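Local atomic coordinates of Dot/Icm T4SS effector (PDB entry 6VVE), a protein that acts as a Legionella effector kinase that is activated by the host metabolite inositol hexakisphosphate and binds ADP and manganese. Residues K24-A37 and F40-S54. Residues are numbered along the deposited sequence; the frame is centred on the assembly and turned at random.
Sequences KEFKIYRYNNEVYA and FENDEPMDYVLMWKS. With IHP (inositol hexakisphosphate), chain B.
Arg30, at the end of strand 26-30, and Ser54, just past strand 44-53 of an antiparallel beta meander, converge on a single phosphate oxygen of inositol hexakisphosphate, O36, while CD of Arg30 rests 3.2 Å from OG of Ser54. Ser54 OG donates to O36 at 2.7 Å and Arg30 NH1 at 2.9 Å; Trp52 NE1 donates to a second oxygen of the same phosphate, O26, at 2.8 Å. The pocket thus sits at one end of the sheet, where Lys87, Lys91 and Lys136 also hydrogen-bond this host activator through NZ, their positive charges probably balancing its phosphates. CG of Trp52 is wedged between backbone N and carbonyl carbon (chi1 60°), which lays the indole alongside Val35. Val35 CB stands over the five-membered ring in a CH-pi contact, and Tyr144 meets the indole edge-to-face.

The strand carries a classic beta bulge at this point: Met51 and Trp52 together oppose Val35, whose N donates to Trp52 O while its O accepts from Met51 N. Beyond the bulge, Ala37 and Val49 form a hydrogen-bonded pair through two N-H...O bonds. Ala37 CB packs on Val49 CG2 and the selenium (SE) of Met51, a selenomethionine, on the side of the sheet where helix 102-121 touches Val49 and Met51. On the other side, the Tyr36 and Tyr48 side chains run the same way, their ring planes turned 82° to each other, and meet obliquely through their CD2 atoms; Lys120 makes a cation-pi contact with Tyr48. Glu34 bends at chi2 (-66°) to bring OE2 to a weak salt bridge with Lys53 NZ.

At the far end, Phe40 N donates to Glu25 O in a bent bond, and the Phe40 ring reaches Lys27, its CE1 3.5 Å from Lys27 CG.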
ATOM      1  N   LYS A  24      -9.993  -5.802  23.239  1.00 28.76           N
ATOM      2  CA  LYS A  24     -11.381  -6.109  22.935  1.00 30.99           C
ATOM      3  C   LYS A  24     -11.658  -6.184  21.437  1.00 28.65           C
ATOM      4  O   LYS A  24     -12.657  -6.790  21.038  1.00 29.26           O
ATOM      5  CB  LYS A  24     -12.312  -5.056  23.545  1.00 36.19           C
ATOM      6  CG  LYS A  24     -11.887  -4.542  24.907  1.00 42.52           C
ATOM      7  CD  LYS A  24     -13.061  -3.904  25.636  1.00 49.73           C
ATOM      8  CE  LYS A  24     -13.932  -4.954  26.312  1.00 52.90           C
ATOM      9  NZ  LYS A  24     -13.533  -5.159  27.734  1.00 55.02           N
ATOM     10  N   GLU A  25     -10.795  -5.599  20.603  1.00 28.86           N
ATOM     11  CA  GLU A  25     -11.089  -5.409  19.189  1.00 26.37           C
ATOM     12  C   GLU A  25     -10.329  -6.347  18.272  1.00 18.92           C
ATOM     13  O   GLU A  25     -10.886  -6.797  17.271  1.00 19.12           O
ATOM     14  CB  GLU A  25     -10.784  -3.963  18.776  1.00 36.02           C
ATOM     15  CG  GLU A  25     -11.391  -2.902  19.684  1.00 46.70           C
ATOM     16  CD  GLU A  25     -11.119  -1.488  19.198  1.00 53.28           C
ATOM     17  OE1 GLU A  25     -10.617  -1.331  18.062  1.00 53.86           O
ATOM     18  OE2 GLU A  25     -11.410  -0.532  19.951  1.00 55.90           O
ATOM     19  N   PHE A  26      -9.073  -6.659  18.573  1.00 17.44           N
ATOM     20  CA  PHE A  26      -8.239  -7.431  17.666  1.00 17.09           C
ATOM     21  C   PHE A  26      -7.406  -8.448  18.433  1.00 16.84           C
ATOM     22  O   PHE A  26      -6.948  -8.180  19.550  1.00 16.52           O
ATOM     23  CB  PHE A  26      -7.298  -6.521  16.856  1.00 18.87           C
ATOM     24  CG  PHE A  26      -8.008  -5.510  16.006  1.00 18.12           C
ATOM     25  CD1 PHE A  26      -8.486  -5.855  14.751  1.00 13.98           C
ATOM     26  CD2 PHE A  26      -8.192  -4.212  16.452  1.00 20.39           C
ATOM     27  CE1 PHE A  26      -9.133  -4.932  13.960  1.00 14.31           C
ATOM     28  CE2 PHE A  26      -8.845  -3.279  15.662  1.00 22.80           C
ATOM     29  CZ  PHE A  26      -9.311  -3.639  14.414  1.00 19.52           C
ATOM     30  N   LYS A  27      -7.204  -9.614  17.810  1.00 15.90           N
ATOM     31  CA  LYS A  27      -6.369 -10.674  18.356  1.00 17.14           C
ATOM     32  C   LYS A  27      -5.530 -11.255  17.229  1.00 14.53           C
ATOM     33  O   LYS A  27      -5.951 -11.257  16.066  1.00 14.43           O
ATOM     34  CB  LYS A  27      -7.197 -11.786  19.007  1.00 20.34           C
ATOM     35  CG  LYS A  27      -7.998 -11.355  20.226  1.00 26.47           C
ATOM     36  CD  LYS A  27      -7.103 -11.142  21.442  1.00 31.82           C
ATOM     37  CE  LYS A  27      -7.925 -10.715  22.655  1.00 37.36           C
ATOM     38  NZ  LYS A  27      -7.081 -10.459  23.856  1.00 39.66           N
ATOM     39  N   ILE A  28      -4.355 -11.775  17.584  1.00 15.71           N
ATOM     40  CA  ILE A  28      -3.451 -12.419  16.639  1.00 14.62           C
ATOM     41  C   ILE A  28      -3.369 -13.898  16.992  1.00 15.82           C
ATOM     42  O   ILE A  28      -3.092 -14.252  18.150  1.00 16.72           O
ATOM     43  CB  ILE A  28      -2.051 -11.783  16.662  1.00 16.14           C
ATOM     44  CG1 ILE A  28      -2.137 -10.275  16.429  1.00 15.16           C
ATOM     45  CG2 ILE A  28      -1.159 -12.445  15.623  1.00 16.83           C
ATOM     46  CD1 ILE A  28      -2.713  -9.885  15.090  1.00 15.71           C
ATOM     47  N   TYR A  29      -3.608 -14.760  15.999  1.00 15.23           N
ATOM     48  CA  TYR A  29      -3.603 -16.199  16.201  1.00 16.72           C
ATOM     49  C   TYR A  29      -2.742 -16.872  15.143  1.00 16.96           C
ATOM     50  O   TYR A  29      -2.768 -16.483  13.968  1.00 16.23           O
ATOM     51  CB  TYR A  29      -5.018 -16.795  16.132  1.00 17.70           C
ATOM     52  CG  TYR A  29      -5.982 -16.266  17.163  1.00 23.91           C
ATOM     53  CD1 TYR A  29      -5.945 -16.730  18.472  1.00 19.09           C
ATOM     54  CD2 TYR A  29      -6.940 -15.318  16.829  1.00 23.45           C
ATOM     55  CE1 TYR A  29      -6.838 -16.259  19.424  1.00 29.18           C
ATOM     56  CE2 TYR A  29      -7.833 -14.843  17.767  1.00 25.39           C
ATOM     57  CZ  TYR A  29      -7.777 -15.316  19.064  1.00 26.12           C
ATOM     58  OH  TYR A  29      -8.661 -14.833  19.999  1.00 26.65           O
ATOM     59  N   ARG A  30      -1.995 -17.892  15.566  1.00 18.27           N
ATOM     60  CA  ARG A  30      -1.321 -18.809  14.657  1.00 19.20           C
ATOM     61  C   ARG A  30      -2.177 -20.063  14.536  1.00 21.03           C
ATOM     62  O   ARG A  30      -2.422 -20.751  15.535  1.00 22.40           O
ATOM     63  CB  ARG A  30       0.083 -19.154  15.152  1.00 30.23           C
ATOM     64  CG  ARG A  30       0.922 -19.904  14.115  1.00 32.38           C
ATOM     65  CD  ARG A  30       2.339 -20.221  14.622  1.00 34.31           C
ATOM     66  NE  ARG A  30       2.361 -20.553  16.041  1.00 34.51           N
ATOM     67  CZ  ARG A  30       3.010 -19.856  16.972  1.00 31.97           C
ATOM     68  NH1 ARG A  30       3.727 -18.794  16.649  1.00 24.97           N
ATOM     69  NH2 ARG A  30       2.955 -20.244  18.235  1.00 37.47           N
ATOM     70  N   TYR A  31      -2.636 -20.357  13.321  1.00 21.33           N
ATOM     71  CA  TYR A  31      -3.498 -21.506  13.072  1.00 25.03           C
ATOM     72  C   TYR A  31      -3.035 -22.215  11.811  1.00 25.75           C
ATOM     73  O   TYR A  31      -3.088 -21.645  10.719  1.00 23.62           O
ATOM     74  CB  TYR A  31      -4.967 -21.073  12.943  1.00 29.43           C
ATOM     75  CG  TYR A  31      -5.880 -22.147  12.388  1.00 36.84           C
ATOM     76  CD1 TYR A  31      -6.246 -23.244  13.159  1.00 40.73           C
ATOM     77  CD2 TYR A  31      -6.379 -22.061  11.095  1.00 38.18           C
ATOM     78  CE1 TYR A  31      -7.081 -24.225  12.655  1.00 43.12           C
ATOM     79  CE2 TYR A  31      -7.214 -23.035  10.584  1.00 41.03           C
ATOM     80  CZ  TYR A  31      -7.562 -24.115  11.369  1.00 44.49           C
ATOM     81  OH  TYR A  31      -8.393 -25.087  10.864  1.00 49.26           O
ATOM     82  N   ASN A  32      -2.592 -23.457  11.963  1.00 38.59           N
ATOM     83  CA  ASN A  32      -2.124 -24.279  10.849  1.00 42.80           C
ATOM     84  C   ASN A  32      -1.102 -23.524  10.000  1.00 40.67           C
ATOM     85  O   ASN A  32      -1.290 -23.288   8.806  1.00 41.89           O
ATOM     86  CB  ASN A  32      -3.301 -24.758   9.993  1.00 48.34           C
ATOM     87  CG  ASN A  32      -4.124 -25.830  10.685  1.00 54.07           C
ATOM     88  OD1 ASN A  32      -3.643 -26.512  11.594  1.00 55.35           O
ATOM     89  ND2 ASN A  32      -5.372 -25.992  10.253  1.00 57.49           N
ATOM     90  N   ASN A  33      -0.004 -23.146  10.651  1.00 30.66           N
ATOM     91  CA  ASN A  33       1.135 -22.519   9.983  1.00 32.64           C
ATOM     92  C   ASN A  33       0.741 -21.236   9.259  1.00 28.42           C
ATOM     93  O   ASN A  33       1.295 -20.914   8.206  1.00 28.38           O
ATOM     94  CB  ASN A  33       1.801 -23.486   8.997  1.00 36.99           C
ATOM     95  CG  ASN A  33       2.268 -24.767   9.662  1.00 40.09           C
ATOM     96  OD1 ASN A  33       3.252 -24.770  10.401  1.00 40.38           O
ATOM     97  ND2 ASN A  33       1.563 -25.860   9.401  1.00 41.45           N
ATOM     98  N   GLU A  34      -0.218 -20.500   9.814  1.00 30.30           N
ATOM     99  CA  GLU A  34      -0.649 -19.225   9.258  1.00 26.27           C
ATOM    100  C   GLU A  34      -0.990 -18.291  10.408  1.00 21.82           C
ATOM    101  O   GLU A  34      -1.718 -18.676  11.326  1.00 21.40           O
ATOM    102  CB  GLU A  34      -1.866 -19.393   8.339  1.00 33.11           C
ATOM    103  CG  GLU A  34      -1.651 -20.347   7.169  1.00 41.47           C
ATOM    104  CD  GLU A  34      -0.627 -19.827   6.176  1.00 44.81           C
ATOM    105  OE1 GLU A  34      -0.259 -18.630   6.265  1.00 42.47           O
ATOM    106  OE2 GLU A  34      -0.187 -20.622   5.312  1.00 46.96           O
ATOM    107  N   VAL A  35      -0.468 -17.072  10.359  1.00 21.07           N
ATOM    108  CA  VAL A  35      -0.718 -16.062  11.383  1.00 17.66           C
ATOM    109  C   VAL A  35      -1.819 -15.135  10.881  1.00 15.94           C
ATOM    110  O   VAL A  35      -1.671 -14.496   9.829  1.00 17.04           O
ATOM    111  CB  VAL A  35       0.559 -15.277  11.717  1.00 15.89           C
ATOM    112  CG1 VAL A  35       0.239 -14.084  12.604  1.00 14.83           C
ATOM    113  CG2 VAL A  35       1.575 -16.186  12.393  1.00 17.07           C
ATOM    114  N   TYR A  36      -2.917 -15.074  11.625  1.00 15.59           N
ATOM    115  CA  TYR A  36      -4.086 -14.289  11.275  1.00 14.91           C
ATOM    116  C   TYR A  36      -4.289 -13.151  12.270  1.00 15.81           C
ATOM    117  O   TYR A  36      -3.871 -13.223  13.435  1.00 18.11           O
ATOM    118  CB  TYR A  36      -5.358 -15.144  11.262  1.00 19.06           C
ATOM    119  CG  TYR A  36      -5.351 -16.316  10.314  1.00 26.23           C
ATOM    120  CD1 TYR A  36      -4.819 -17.541  10.697  1.00 25.72           C
ATOM    121  CD2 TYR A  36      -5.901 -16.209   9.043  1.00 27.48           C
ATOM    122  CE1 TYR A  36      -4.817 -18.610   9.838  1.00 28.55           C
ATOM    123  CE2 TYR A  36      -5.902 -17.282   8.174  1.00 28.83           C
ATOM    124  CZ  TYR A  36      -5.361 -18.475   8.572  1.00 28.53           C
ATOM    125  OH  TYR A  36      -5.361 -19.551   7.713  1.00 30.54           O
ATOM    126  N   ALA A  37      -4.958 -12.098  11.798  1.00 14.05           N
ATOM    127  CA  ALA A  37      -5.498 -11.050  12.657  1.00 16.71           C
ATOM    128  C   ALA A  37      -7.017 -11.150  12.629  1.00 17.17           C
ATOM    129  O   ALA A  37      -7.619 -11.159  11.549  1.00 19.10           O
ATOM    130  CB  ALA A  37      -5.036  -9.668  12.197  1.00 17.81           C
ATOM    131  N   PHE A  40     -13.156  -8.174  16.243  1.00 21.01           N
ATOM    132  CA  PHE A  40     -14.326  -8.524  17.034  1.00 20.87           C
ATOM    133  C   PHE A  40     -15.341  -7.392  17.018  1.00 21.34           C
ATOM    134  O   PHE A  40     -14.977  -6.215  16.962  1.00 20.46           O
ATOM    135  CB  PHE A  40     -13.937  -8.824  18.493  1.00 23.13           C
ATOM    136  CG  PHE A  40     -13.070 -10.038  18.654  1.00 22.73           C
ATOM    137  CD1 PHE A  40     -11.739 -10.019  18.260  1.00 18.76           C
ATOM    138  CD2 PHE A  40     -13.586 -11.204  19.203  1.00 23.61           C
ATOM    139  CE1 PHE A  40     -10.945 -11.128  18.401  1.00 18.35           C
ATOM    140  CE2 PHE A  40     -12.788 -12.327  19.350  1.00 22.14           C
ATOM    141  CZ  PHE A  40     -11.469 -12.290  18.949  1.00 19.76           C
ATOM    142  N   GLU A  41     -16.624  -7.765  17.069  1.00 21.68           N
ATOM    143  CA  GLU A  41     -17.713  -6.832  17.302  1.00 28.10           C
ATOM    144  C   GLU A  41     -18.647  -7.450  18.332  1.00 27.74           C
ATOM    145  O   GLU A  41     -18.980  -8.639  18.245  1.00 25.73           O
ATOM    146  CB  GLU A  41     -18.497  -6.517  16.019  1.00 23.79           C
ATOM    147  CG  GLU A  41     -17.678  -5.884  14.915  1.00 22.31           C
ATOM    148  CD  GLU A  41     -18.531  -5.539  13.694  1.00 23.36           C
ATOM    149  OE1 GLU A  41     -19.716  -5.228  13.874  1.00 26.46           O
ATOM    150  OE2 GLU A  41     -18.015  -5.582  12.560  1.00 22.51           O
ATOM    151  N   ASN A  42     -19.073  -6.642  19.299  1.00 33.06           N
ATOM    152  CA  ASN A  42     -20.013  -7.093  20.324  1.00 40.95           C
ATOM    153  C   ASN A  42     -19.511  -8.365  20.998  1.00 33.28           C
ATOM    154  O   ASN A  42     -20.263  -9.310  21.217  1.00 30.39           O
ATOM    155  CB  ASN A  42     -21.404  -7.304  19.728  1.00 44.73           C
ATOM    156  CG  ASN A  42     -21.959  -6.045  19.083  1.00 46.53           C
ATOM    157  OD1 ASN A  42     -21.796  -4.942  19.610  1.00 45.31           O
ATOM    158  ND2 ASN A  42     -22.605  -6.204  17.929  1.00 48.66           N
ATOM    159  N   ASP A  43     -18.215  -8.387  21.304  1.00 42.96           N
ATOM    160  CA  ASP A  43     -17.572  -9.475  22.046  1.00 43.92           C
ATOM    161  C   ASP A  43     -17.580 -10.801  21.286  1.00 41.43           C
ATOM    162  O   ASP A  43     -17.508 -11.868  21.902  1.00 46.49           O
ATOM    163  CB  ASP A  43     -18.234  -9.675  23.422  1.00 44.69           C
ATOM    164  CG  ASP A  43     -18.093  -8.464  24.319  1.00 45.99           C
ATOM    165  OD1 ASP A  43     -16.997  -7.859  24.338  1.00 48.55           O
ATOM    166  OD2 ASP A  43     -19.079  -8.117  25.000  1.00 49.07           O
ATOM    167  N   GLU A  44     -17.666 -10.767  19.959  1.00 30.62           N
ATOM    168  CA  GLU A  44     -17.690 -11.978  19.153  1.00 34.09           C
ATOM    169  C   GLU A  44     -16.729 -11.852  17.982  1.00 31.26           C
ATOM    170  O   GLU A  44     -16.546 -10.753  17.447  1.00 29.75           O
ATOM    171  CB  GLU A  44     -19.101 -12.252  18.614  1.00 40.67           C
ATOM    172  CG  GLU A  44     -20.155 -12.468  19.686  1.00 47.49           C
ATOM    173  CD  GLU A  44     -20.071 -13.840  20.317  1.00 48.97           C
ATOM    174  OE1 GLU A  44     -19.116 -14.584  20.002  1.00 47.90           O
ATOM    175  OE2 GLU A  44     -20.965 -14.178  21.123  1.00 51.64           O
ATOM    176  N   PRO A  45     -16.107 -12.957  17.556  1.00 31.11           N
ATOM    177  CA  PRO A  45     -15.229 -12.892  16.377  1.00 27.98           C
ATOM    178  C   PRO A  45     -16.065 -12.665  15.126  1.00 26.43           C
ATOM    179  O   PRO A  45     -17.070 -13.347  14.905  1.00 24.24           O
ATOM    180  CB  PRO A  45     -14.530 -14.259  16.357  1.00 28.70           C
ATOM    181  CG  PRO A  45     -15.079 -15.042  17.541  1.00 29.38           C
ATOM    182  CD  PRO A  45     -16.326 -14.345  18.009  1.00 30.15           C
HETATM  183  N   MSE A  46     -15.642 -11.708  14.309  1.00 29.71           N
HETATM  184  CA  MSE A  46     -16.415 -11.328  13.136  0.50 30.20           C
HETATM  185  C   MSE A  46     -15.720 -11.674  11.825  1.00 29.25           C
HETATM  186  O   MSE A  46     -16.341 -12.232  10.919  1.00 25.01           O
HETATM  187  CB  MSE A  46     -16.718  -9.825  13.163  0.50 28.84           C
HETATM  188  CG  MSE A  46     -17.633  -9.384  14.294  0.50 30.49           C
HETATM  189 SE   MSE A  46     -19.354 -10.308  14.319  0.50 31.71          SE
HETATM  190  CE  MSE A  46     -19.826 -10.099  12.425  0.50 32.86           C
ATOM    191  N   ASP A  47     -14.436 -11.354  11.718  1.00 19.34           N
ATOM    192  CA  ASP A  47     -13.717 -11.596  10.473  1.00 18.83           C
ATOM    193  C   ASP A  47     -12.233 -11.723  10.775  1.00 17.30           C
ATOM    194  O   ASP A  47     -11.774 -11.409  11.877  1.00 17.54           O
ATOM    195  CB  ASP A  47     -13.986 -10.474   9.461  1.00 18.75           C
ATOM    196  CG  ASP A  47     -13.758 -10.904   8.037  1.00 19.35           C
ATOM    197  OD1 ASP A  47     -13.382 -12.081   7.816  1.00 19.85           O
ATOM    198  OD2 ASP A  47     -13.962 -10.060   7.141  1.00 19.43           O
ATOM    199  N   TYR A  48     -11.486 -12.172   9.764  1.00 17.02           N
ATOM    200  CA  TYR A  48     -10.053 -12.393   9.893  1.00 15.91           C
ATOM    201  C   TYR A  48      -9.341 -11.985   8.608  1.00 15.44           C
ATOM    202  O   TYR A  48      -9.949 -11.859   7.541  1.00 16.24           O
ATOM    203  CB  TYR A  48      -9.744 -13.867  10.206  1.00 22.05           C
ATOM    204  CG  TYR A  48     -10.182 -14.808   9.107  1.00 29.10           C
ATOM    205  CD1 TYR A  48     -11.472 -15.329   9.084  1.00 33.99           C
ATOM    206  CD2 TYR A  48      -9.311 -15.167   8.084  1.00 31.48           C
ATOM    207  CE1 TYR A  48     -11.878 -16.182   8.078  1.00 39.41           C
ATOM    208  CE2 TYR A  48      -9.708 -16.022   7.074  1.00 37.14           C
ATOM    209  CZ  TYR A  48     -10.993 -16.527   7.075  1.00 41.46           C
ATOM    210  OH  TYR A  48     -11.393 -17.377   6.069  1.00 45.14           O
ATOM    211  N   VAL A  49      -8.035 -11.773   8.730  1.00 14.37           N
ATOM    212  CA  VAL A  49      -7.159 -11.548   7.590  1.00 19.66           C
ATOM    213  C   VAL A  49      -5.877 -12.344   7.801  1.00 19.95           C
ATOM    214  O   VAL A  49      -5.423 -12.540   8.932  1.00 16.26           O
ATOM    215  CB  VAL A  49      -6.825 -10.057   7.383  1.00 18.43           C
ATOM    216  CG1 VAL A  49      -8.086  -9.282   7.006  1.00 23.52           C
ATOM    217  CG2 VAL A  49      -6.161  -9.480   8.632  1.00 12.58           C
ATOM    218  N   LEU A  50      -5.290 -12.802   6.701  1.00 16.46           N
ATOM    219  CA  LEU A  50      -4.030 -13.534   6.738  1.00 18.62           C
ATOM    220  C   LEU A  50      -2.879 -12.536   6.751  1.00 16.42           C
ATOM    221  O   LEU A  50      -2.861 -11.584   5.953  1.00 17.39           O
ATOM    222  CB  LEU A  50      -3.927 -14.470   5.538  1.00 21.74           C
ATOM    223  CG  LEU A  50      -2.579 -15.123   5.248  1.00 28.49           C
ATOM    224  CD1 LEU A  50      -2.019 -15.867   6.454  1.00 28.12           C
ATOM    225  CD2 LEU A  50      -2.724 -16.080   4.054  1.00 33.80           C
HETATM  226  N   MSE A  51      -1.926 -12.750   7.657  1.00 14.77           N
HETATM  227  CA  MSE A  51      -0.763 -11.862   7.756  1.00 15.20           C
HETATM  228  C   MSE A  51       0.486 -12.472   7.103  1.00 16.41           C
HETATM  229  O   MSE A  51       1.120 -11.823   6.278  1.00 17.12           O
HETATM  230  CB  MSE A  51      -0.478 -11.522   9.221  1.00 17.50           C
HETATM  231  CG  MSE A  51      -1.637 -10.851   9.963  1.00 16.54           C
HETATM  232 SE   MSE A  51      -2.283  -9.172   9.174  1.00 17.22          SE
HETATM  233  CE  MSE A  51      -0.620  -8.192   9.034  1.00 21.00           C
ATOM    234  N   TRP A  52       0.834 -13.706   7.462  1.00 14.13           N
ATOM    235  CA  TRP A  52       1.978 -14.383   6.858  1.00 23.35           C
ATOM    236  C   TRP A  52       1.937 -15.863   7.223  1.00 23.46           C
ATOM    237  O   TRP A  52       1.143 -16.296   8.065  1.00 21.43           O
ATOM    238  CB  TRP A  52       3.307 -13.755   7.301  1.00 21.88           C
ATOM    239  CG  TRP A  52       3.556 -13.801   8.784  1.00 18.10           C
ATOM    240  CD1 TRP A  52       3.975 -14.877   9.516  1.00 18.95           C
ATOM    241  CD2 TRP A  52       3.411 -12.716   9.710  1.00 17.56           C
ATOM    242  NE1 TRP A  52       4.091 -14.526  10.843  1.00 19.92           N
ATOM    243  CE2 TRP A  52       3.748 -13.207  10.987  1.00 16.78           C
ATOM    244  CE3 TRP A  52       3.016 -11.376   9.584  1.00 15.85           C
ATOM    245  CZ2 TRP A  52       3.706 -12.409  12.127  1.00 17.97           C
ATOM    246  CZ3 TRP A  52       2.981 -10.583  10.714  1.00 17.79           C
ATOM    247  CH2 TRP A  52       3.325 -11.104  11.971  1.00 18.14           C
ATOM    248  N   LYS A  53       2.815 -16.635   6.574  1.00 24.31           N
ATOM    249  CA  LYS A  53       2.951 -18.061   6.833  1.00 26.64           C
ATOM    250  C   LYS A  53       4.042 -18.287   7.871  1.00 23.62           C
ATOM    251  O   LYS A  53       5.077 -17.619   7.854  1.00 20.22           O
ATOM    252  CB  LYS A  53       3.281 -18.816   5.543  1.00 33.15           C
ATOM    253  CG  LYS A  53       3.340 -20.335   5.701  1.00 43.88           C
ATOM    254  CD  LYS A  53       3.361 -21.037   4.343  1.00 51.79           C
ATOM    255  CE  LYS A  53       3.394 -22.559   4.483  1.00 56.36           C
ATOM    256  NZ  LYS A  53       2.046 -23.139   4.744  1.00 56.41           N
ATOM    257  N   SER A  54       3.801 -19.232   8.774  1.00 25.93           N
ATOM    258  CA  SER A  54       4.677 -19.492   9.906  1.00 28.76           C
ATOM    259  C   SER A  54       5.315 -20.871   9.797  1.00 35.03           C
ATOM    260  O   SER A  54       4.687 -21.821   9.324  1.00 35.91           O
ATOM    261  CB  SER A  54       3.896 -19.392  11.224  1.00 27.19           C
ATOM    262  OG  SER A  54       4.597 -19.995  12.303  1.00 25.84           O
TER
HETATM  263  C1  IHP B 401       8.654 -18.227  14.687  1.00 24.64           C
HETATM  264  C2  IHP B 401       9.396 -19.062  15.744  1.00 28.61           C
HETATM  265  C3  IHP B 401       9.565 -18.285  17.052  1.00 26.08           C
HETATM  266  C4  IHP B 401       8.205 -17.816  17.586  1.00 28.12           C
HETATM  267  C5  IHP B 401       7.531 -16.885  16.559  1.00 22.97           C
HETATM  268  C6  IHP B 401       7.367 -17.567  15.202  1.00 22.55           C
HETATM  269  O11 IHP B 401       8.288 -19.074  13.614  1.00 23.18           O
HETATM  270  P1  IHP B 401       9.078 -18.930  12.191  1.00 24.16           P
HETATM  271  O21 IHP B 401       8.082 -18.963  11.059  1.00 21.42           O
HETATM  272  O31 IHP B 401       9.863 -17.640  12.165  1.00 21.95           O
HETATM  273  O41 IHP B 401      10.048 -20.100  12.042  1.00 24.01           O
HETATM  274  O12 IHP B 401      10.661 -19.386  15.220  1.00 37.79           O
HETATM  275  P2  IHP B 401      11.142 -20.966  15.228  1.00 43.36           P
HETATM  276  O22 IHP B 401       9.993 -21.848  15.640  1.00 46.93           O
HETATM  277  O32 IHP B 401      11.593 -21.343  13.845  1.00 47.26           O
HETATM  278  O42 IHP B 401      12.277 -21.123  16.206  1.00 46.54           O
HETATM  279  O13 IHP B 401      10.346 -17.156  16.786  1.00 25.84           O
HETATM  280  P3  IHP B 401      11.566 -16.733  17.799  1.00 24.91           P
HETATM  281  O23 IHP B 401      11.849 -17.867  18.770  1.00 24.95           O
HETATM  282  O33 IHP B 401      12.808 -16.445  16.965  1.00 23.35           O
HETATM  283  O43 IHP B 401      11.193 -15.486  18.572  1.00 26.03           O
HETATM  284  O14 IHP B 401       8.381 -17.132  18.787  1.00 37.42           O
HETATM  285  P4  IHP B 401       7.425 -17.574  20.056  1.00 44.96           P
HETATM  286  O24 IHP B 401       7.680 -19.013  20.419  1.00 48.19           O
HETATM  287  O34 IHP B 401       5.969 -17.434  19.643  1.00 49.68           O
HETATM  288  O44 IHP B 401       7.715 -16.691  21.245  1.00 48.14           O
HETATM  289  O15 IHP B 401       6.269 -16.522  17.028  1.00 23.75           O
HETATM  290  P5  IHP B 401       6.004 -14.968  17.471  1.00 24.01           P
HETATM  291  O25 IHP B 401       5.012 -14.935  18.616  1.00 21.69           O
HETATM  292  O35 IHP B 401       7.290 -14.320  17.913  1.00 21.55           O
HETATM  293  O45 IHP B 401       5.445 -14.214  16.284  1.00 22.94           O
HETATM  294  O16 IHP B 401       6.977 -16.596  14.252  1.00 24.86           O
HETATM  295  P6  IHP B 401       5.454 -16.648  13.624  1.00 24.64           P
HETATM  296  O26 IHP B 401       5.521 -16.569  12.114  1.00 23.73           O
HETATM  297  O36 IHP B 401       4.774 -17.932  14.032  1.00 21.17           O
HETATM  298  O46 IHP B 401       4.674 -15.470  14.171  1.00 23.47           O